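Local atomic coordinates of monovalent Na+/H+ antiporter subunit D (PDB entry 7D3U), a protein that probably helps exchange sodium ions for protons across the bacterial cell membrane, as one subunit of the multi-subunit Mrp antiporter complex. Residues A[209-221]-A[253-265]. Numbering follows the deposited sequence.
Sequences ATALVLFALAIKA and AIYAIYRIYAVIF. With LMT (dodecyl-beta-D-maltoside), chain R; LMT (dodecyl-beta-D-maltoside), chain N.
Leu214 packs against Ile260 and Ile257 in the seam between two nearly antiparallel membrane helices. The axes of the short segments 209-221 and 253-263 approach to 8.8 Å, at 156°. The CB of Leu214 leaves the backbone beside the seam rather than into it. With CG opposite the carbonyl carbon (chi1 -69°), the branch swings over to the 253-265 side. CG lies 4.2 Å from Ile260 CG2. The two methyls then part. CD2 goes inward and rests 3.7 Å from Ile260 CG2, close also to the backbone of Ile257. CD1 goes to the side where a detergent chain lies, 3.9 Å from Phe265 CE2. It also lies at the edge of the Tyr261 ring and against the dodecyl chain of the maltoside of chain R. C11 of that chain lies over one face of Tyr261, offset toward the rim, and C6 reaches Phe265 CZ.

Toward the start of 209-221, Thr210 CG2 fits between Ile260 CG2, Ile264 CG2 and Phe265 CE2, the last at 3.5 Å. Its OG1 is hydrogen-bonded to the carbonyl of Val206, while the methyl faces the other segment. The backbones come nearest at Leu217 and Ala253, their CA atoms 5.2 Å apart. Leu217 CB meets Ile257 CG1 at 3.6 Å, and both its methyls touch Ala256 CB. Small Ala253 sits against Ala221. No hydrogen bond crosses; the contact is almost wholly apolar.

Both segments belong to the antiporter-type transmembrane bundle shared with complex I. Helix 129-146 covers Leu217 and Ala256 through Phe132; helix 296-316 backs Ile254 and Ile257. Helix 157-187 and subunit A, a neighbouring chain, pack elsewhere on helix 204-221.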
# COMPACT_ATOMS: atom_id res chain seq x y z
N ALA A 209 -8.48 -16.61 -14.99
CA ALA A 209 -8.44 -15.17 -15.21
C ALA A 209 -8.87 -14.41 -13.96
O ALA A 209 -8.28 -13.37 -13.62
CB ALA A 209 -9.33 -14.80 -16.40
N THR A 210 -9.90 -14.90 -13.27
CA THR A 210 -10.31 -14.25 -12.03
C THR A 210 -9.25 -14.40 -10.95
O THR A 210 -9.10 -13.51 -10.11
CB THR A 210 -11.64 -14.81 -11.55
OG1 THR A 210 -12.54 -14.92 -12.67
CG2 THR A 210 -12.26 -13.88 -10.53
N ALA A 211 -8.49 -15.50 -10.96
CA ALA A 211 -7.37 -15.63 -10.05
C ALA A 211 -6.27 -14.63 -10.39
O ALA A 211 -5.61 -14.10 -9.50
CB ALA A 211 -6.83 -17.05 -10.08
N LEU A 212 -6.07 -14.36 -11.68
CA LEU A 212 -5.13 -13.32 -12.08
C LEU A 212 -5.57 -11.95 -11.56
O LEU A 212 -4.76 -11.17 -11.06
CB LEU A 212 -4.99 -13.29 -13.60
CG LEU A 212 -3.66 -13.73 -14.19
CD1 LEU A 212 -3.60 -13.38 -15.67
CD2 LEU A 212 -2.51 -13.09 -13.45
N VAL A 213 -6.87 -11.65 -11.68
CA VAL A 213 -7.39 -10.38 -11.17
C VAL A 213 -7.21 -10.30 -9.66
O VAL A 213 -6.76 -9.27 -9.12
CB VAL A 213 -8.86 -10.20 -11.58
CG1 VAL A 213 -9.45 -8.98 -10.92
CG2 VAL A 213 -8.98 -10.10 -13.09
N LEU A 214 -7.56 -11.37 -8.95
CA LEU A 214 -7.40 -11.39 -7.50
C LEU A 214 -5.94 -11.30 -7.10
O LEU A 214 -5.62 -10.72 -6.06
CB LEU A 214 -8.03 -12.66 -6.92
CG LEU A 214 -9.56 -12.74 -6.98
CD1 LEU A 214 -10.04 -14.04 -6.38
CD2 LEU A 214 -10.17 -11.56 -6.27
N PHE A 215 -5.03 -11.84 -7.91
CA PHE A 215 -3.62 -11.76 -7.59
C PHE A 215 -3.08 -10.35 -7.80
O PHE A 215 -2.25 -9.87 -7.03
CB PHE A 215 -2.84 -12.78 -8.42
CG PHE A 215 -1.36 -12.53 -8.46
CD1 PHE A 215 -0.62 -12.48 -7.29
CD2 PHE A 215 -0.71 -12.37 -9.67
CE1 PHE A 215 0.74 -12.26 -7.33
CE2 PHE A 215 0.65 -12.15 -9.71
CZ PHE A 215 1.37 -12.10 -8.54
N ALA A 216 -3.56 -9.67 -8.85
CA ALA A 216 -3.21 -8.26 -9.01
C ALA A 216 -3.73 -7.43 -7.84
O ALA A 216 -3.00 -6.58 -7.31
CB ALA A 216 -3.77 -7.73 -10.32
N LEU A 217 -4.97 -7.67 -7.42
CA LEU A 217 -5.50 -6.96 -6.27
C LEU A 217 -4.78 -7.33 -4.98
O LEU A 217 -4.70 -6.51 -4.06
CB LEU A 217 -7.00 -7.22 -6.14
CG LEU A 217 -7.82 -6.72 -7.32
CD1 LEU A 217 -9.20 -7.36 -7.34
CD2 LEU A 217 -7.93 -5.21 -7.28
N ALA A 218 -4.23 -8.54 -4.90
CA ALA A 218 -3.44 -8.92 -3.73
C ALA A 218 -2.09 -8.23 -3.73
O ALA A 218 -1.60 -7.83 -2.66
CB ALA A 218 -3.26 -10.44 -3.70
N ILE A 219 -1.46 -8.08 -4.90
CA ILE A 219 -0.27 -7.25 -5.00
C ILE A 219 -0.58 -5.84 -4.52
O ILE A 219 0.17 -5.25 -3.73
CB ILE A 219 0.27 -7.24 -6.44
CG1 ILE A 219 0.65 -8.64 -6.90
CG2 ILE A 219 1.48 -6.33 -6.54
CD1 ILE A 219 1.04 -8.68 -8.36
N LYS A 220 -1.69 -5.28 -4.99
CA LYS A 220 -2.09 -3.95 -4.54
C LYS A 220 -2.41 -3.93 -3.05
O LYS A 220 -2.32 -2.87 -2.42
CB LYS A 220 -3.30 -3.47 -5.34
CG LYS A 220 -3.01 -3.26 -6.80
CD LYS A 220 -4.24 -2.79 -7.54
CE LYS A 220 -3.95 -2.63 -9.01
NZ LYS A 220 -2.92 -1.59 -9.26
N ALA A 221 -2.78 -5.07 -2.48
CA ALA A 221 -3.10 -5.16 -1.06
C ALA A 221 -1.94 -5.63 -0.21
O ALA A 221 -2.06 -5.62 1.02
CB ALA A 221 -4.30 -6.10 -0.86
N ALA A 253 -8.20 -2.23 -2.63
CA ALA A 253 -7.89 -3.57 -3.11
C ALA A 253 -8.62 -4.64 -2.29
O ALA A 253 -9.08 -5.65 -2.84
CB ALA A 253 -6.38 -3.81 -3.07
N ILE A 254 -8.74 -4.43 -0.98
CA ILE A 254 -9.48 -5.37 -0.14
C ILE A 254 -10.94 -5.42 -0.54
O ILE A 254 -11.54 -6.49 -0.68
CB ILE A 254 -9.33 -5.00 1.35
CG1 ILE A 254 -7.87 -5.01 1.78
CG2 ILE A 254 -10.14 -5.95 2.21
CD1 ILE A 254 -7.13 -6.24 1.38
N TYR A 255 -11.56 -4.24 -0.70
CA TYR A 255 -12.95 -4.19 -1.14
C TYR A 255 -13.13 -4.88 -2.48
O TYR A 255 -14.13 -5.56 -2.71
CB TYR A 255 -13.43 -2.74 -1.21
CG TYR A 255 -14.69 -2.55 -2.02
CD1 TYR A 255 -15.94 -2.72 -1.44
CD2 TYR A 255 -14.64 -2.19 -3.36
CE1 TYR A 255 -17.09 -2.54 -2.17
CE2 TYR A 255 -15.78 -2.02 -4.10
CZ TYR A 255 -17.01 -2.19 -3.50
OH TYR A 255 -18.16 -2.02 -4.23
N ALA A 256 -12.17 -4.70 -3.39
CA ALA A 256 -12.26 -5.34 -4.69
C ALA A 256 -12.17 -6.85 -4.58
O ALA A 256 -12.92 -7.57 -5.24
CB ALA A 256 -11.17 -4.82 -5.61
N ILE A 257 -11.26 -7.35 -3.75
CA ILE A 257 -11.16 -8.80 -3.55
C ILE A 257 -12.46 -9.34 -2.99
O ILE A 257 -12.97 -10.37 -3.43
CB ILE A 257 -9.96 -9.14 -2.65
CG1 ILE A 257 -8.65 -8.88 -3.38
CG2 ILE A 257 -10.03 -10.59 -2.21
CD1 ILE A 257 -7.43 -9.40 -2.65
N TYR A 258 -13.02 -8.64 -2.00
CA TYR A 258 -14.29 -9.06 -1.42
C TYR A 258 -15.38 -9.13 -2.48
O TYR A 258 -16.05 -10.16 -2.63
CB TYR A 258 -14.70 -8.10 -0.31
CG TYR A 258 -14.24 -8.52 1.07
CD1 TYR A 258 -12.90 -8.52 1.40
CD2 TYR A 258 -15.16 -8.91 2.03
CE1 TYR A 258 -12.48 -8.90 2.65
CE2 TYR A 258 -14.74 -9.29 3.29
CZ TYR A 258 -13.40 -9.28 3.59
OH TYR A 258 -12.98 -9.66 4.84
N ARG A 259 -15.57 -8.04 -3.23
CA ARG A 259 -16.64 -8.00 -4.22
C ARG A 259 -16.45 -9.06 -5.30
O ARG A 259 -17.40 -9.73 -5.70
CB ARG A 259 -16.72 -6.61 -4.85
CG ARG A 259 -17.86 -6.44 -5.83
CD ARG A 259 -19.18 -6.30 -5.11
NE ARG A 259 -19.33 -4.96 -4.54
CZ ARG A 259 -20.28 -4.63 -3.67
NH1 ARG A 259 -21.16 -5.54 -3.26
NH2 ARG A 259 -20.35 -3.40 -3.20
N ILE A 260 -15.21 -9.22 -5.78
CA ILE A 260 -14.96 -10.17 -6.86
C ILE A 260 -15.20 -11.59 -6.39
O ILE A 260 -15.92 -12.36 -7.04
CB ILE A 260 -13.53 -9.99 -7.41
CG1 ILE A 260 -13.42 -8.66 -8.16
CG2 ILE A 260 -13.18 -11.12 -8.34
CD1 ILE A 260 -14.52 -8.45 -9.15
N TYR A 261 -14.60 -11.98 -5.26
CA TYR A 261 -14.78 -13.35 -4.80
C TYR A 261 -16.20 -13.62 -4.33
O TYR A 261 -16.62 -14.78 -4.32
CB TYR A 261 -13.79 -13.68 -3.69
CG TYR A 261 -13.70 -15.15 -3.41
CD1 TYR A 261 -12.93 -15.98 -4.21
CD2 TYR A 261 -14.42 -15.73 -2.37
CE1 TYR A 261 -12.86 -17.34 -3.97
CE2 TYR A 261 -14.35 -17.08 -2.13
CZ TYR A 261 -13.57 -17.88 -2.93
OH TYR A 261 -13.50 -19.23 -2.68
N ALA A 262 -16.95 -12.59 -3.94
CA ALA A 262 -18.32 -12.83 -3.50
C ALA A 262 -19.27 -12.93 -4.68
O ALA A 262 -20.19 -13.76 -4.66
CB ALA A 262 -18.76 -11.72 -2.56
N VAL A 263 -19.07 -12.12 -5.71
CA VAL A 263 -19.97 -12.13 -6.86
C VAL A 263 -19.49 -13.12 -7.90
O VAL A 263 -20.19 -14.10 -8.20
CB VAL A 263 -20.11 -10.72 -7.47
CG1 VAL A 263 -20.99 -10.77 -8.69
CG2 VAL A 263 -20.67 -9.76 -6.45
N ILE A 264 -18.30 -12.89 -8.46
CA ILE A 264 -17.82 -13.73 -9.55
C ILE A 264 -17.63 -15.17 -9.09
O ILE A 264 -18.27 -16.10 -9.60
CB ILE A 264 -16.52 -13.16 -10.14
CG1 ILE A 264 -16.80 -11.83 -10.84
CG2 ILE A 264 -15.91 -14.14 -11.12
CD1 ILE A 264 -15.61 -11.26 -11.56
N PHE A 265 -16.76 -15.37 -8.10
CA PHE A 265 -16.50 -16.72 -7.60
C PHE A 265 -17.67 -17.29 -6.83
O PHE A 265 -17.68 -18.50 -6.57
CB PHE A 265 -15.25 -16.72 -6.73
CG PHE A 265 -14.02 -17.19 -7.43
CD1 PHE A 265 -13.81 -18.53 -7.66
CD2 PHE A 265 -13.07 -16.28 -7.86
CE1 PHE A 265 -12.68 -18.96 -8.31
CE2 PHE A 265 -11.94 -16.71 -8.51
CZ PHE A 265 -11.74 -18.05 -8.74
C1B LMT R . -10.01 -30.51 -11.37
C2B LMT R . -8.75 -31.18 -11.93
C3B LMT R . -9.03 -32.65 -12.33
C4B LMT R . -10.27 -33.18 -11.58
C5B LMT R . -11.47 -32.29 -11.98
C6B LMT R . -12.63 -32.51 -11.02
O1B LMT R . -9.87 -29.13 -11.42
O2B LMT R . -8.37 -30.45 -13.03
O3B LMT R . -7.93 -33.44 -12.14
O4' LMT R . -10.53 -34.48 -11.92
O5B LMT R . -11.15 -30.91 -12.07
O6B LMT R . -13.73 -31.81 -11.43
C1' LMT R . -9.00 -25.86 -11.37
C2' LMT R . -7.99 -26.98 -11.68
C3' LMT R . -7.99 -27.99 -10.51
C4' LMT R . -9.42 -28.48 -10.25
C5' LMT R . -10.28 -27.21 -10.05
C6' LMT R . -11.13 -27.23 -8.81
O1' LMT R . -8.39 -24.64 -11.42
O2' LMT R . -8.40 -27.63 -12.80
O3' LMT R . -7.49 -27.40 -9.39
O5' LMT R . -9.49 -26.06 -10.06
O6' LMT R . -10.66 -28.26 -8.04
C1 LMT R . -8.15 -24.03 -10.18
C2 LMT R . -8.40 -22.58 -10.43
C3 LMT R . -7.61 -21.62 -9.61
C4 LMT R . -8.57 -20.63 -9.01
C5 LMT R . -7.89 -19.83 -7.96
C6 LMT R . -8.85 -19.17 -7.03
C7 LMT R . -8.10 -18.40 -5.99
C8 LMT R . -9.07 -17.77 -5.06
C9 LMT R . -8.42 -16.99 -3.97
C10 LMT R . -9.51 -16.35 -3.17
C11 LMT R . -9.62 -16.95 -1.80
C12 LMT R . -9.66 -15.91 -0.74
C1B LMT N . -8.45 -30.92 -5.75
C2B LMT N . -8.17 -32.00 -6.81
C3B LMT N . -9.37 -32.97 -6.92
C4B LMT N . -10.70 -32.20 -7.15
C5B LMT N . -10.75 -31.02 -6.17
C6B LMT N . -12.12 -30.96 -5.50
O1B LMT N . -8.34 -29.68 -6.35
O2B LMT N . -7.97 -31.35 -8.00
O3B LMT N . -9.43 -33.82 -5.85
O4' LMT N . -10.77 -31.72 -8.44
O5B LMT N . -9.72 -31.08 -5.21
O6B LMT N . -12.11 -30.02 -4.50
C1' LMT N . -6.40 -26.11 -6.37
C2' LMT N . -5.44 -27.32 -6.45
C3' LMT N . -6.24 -28.62 -6.69
C4' LMT N . -7.46 -28.75 -5.76
C5' LMT N . -8.18 -27.38 -5.78
C6' LMT N . -9.45 -27.35 -4.98
O1' LMT N . -5.72 -24.99 -6.00
O2' LMT N . -4.60 -27.12 -7.51
O3' LMT N . -5.44 -29.71 -6.53
O5' LMT N . -7.33 -26.37 -5.34
O6' LMT N . -9.13 -27.85 -3.75
C1 LMT N . -5.64 -24.01 -7.00
C2 LMT N . -5.27 -22.76 -6.26
C3 LMT N . -4.65 -21.67 -7.07
C4 LMT N . -4.00 -20.73 -6.10
C5 LMT N . -3.26 -19.67 -6.83
C6 LMT N . -4.11 -18.48 -7.10
C7 LMT N . -3.51 -17.27 -6.45
C8 LMT N . -4.56 -16.22 -6.34
C9 LMT N . -4.18 -15.08 -5.46
C10 LMT N . -5.25 -14.94 -4.42
C11 LMT N . -5.16 -13.62 -3.73
C12 LMT N . -6.32 -13.40 -2.83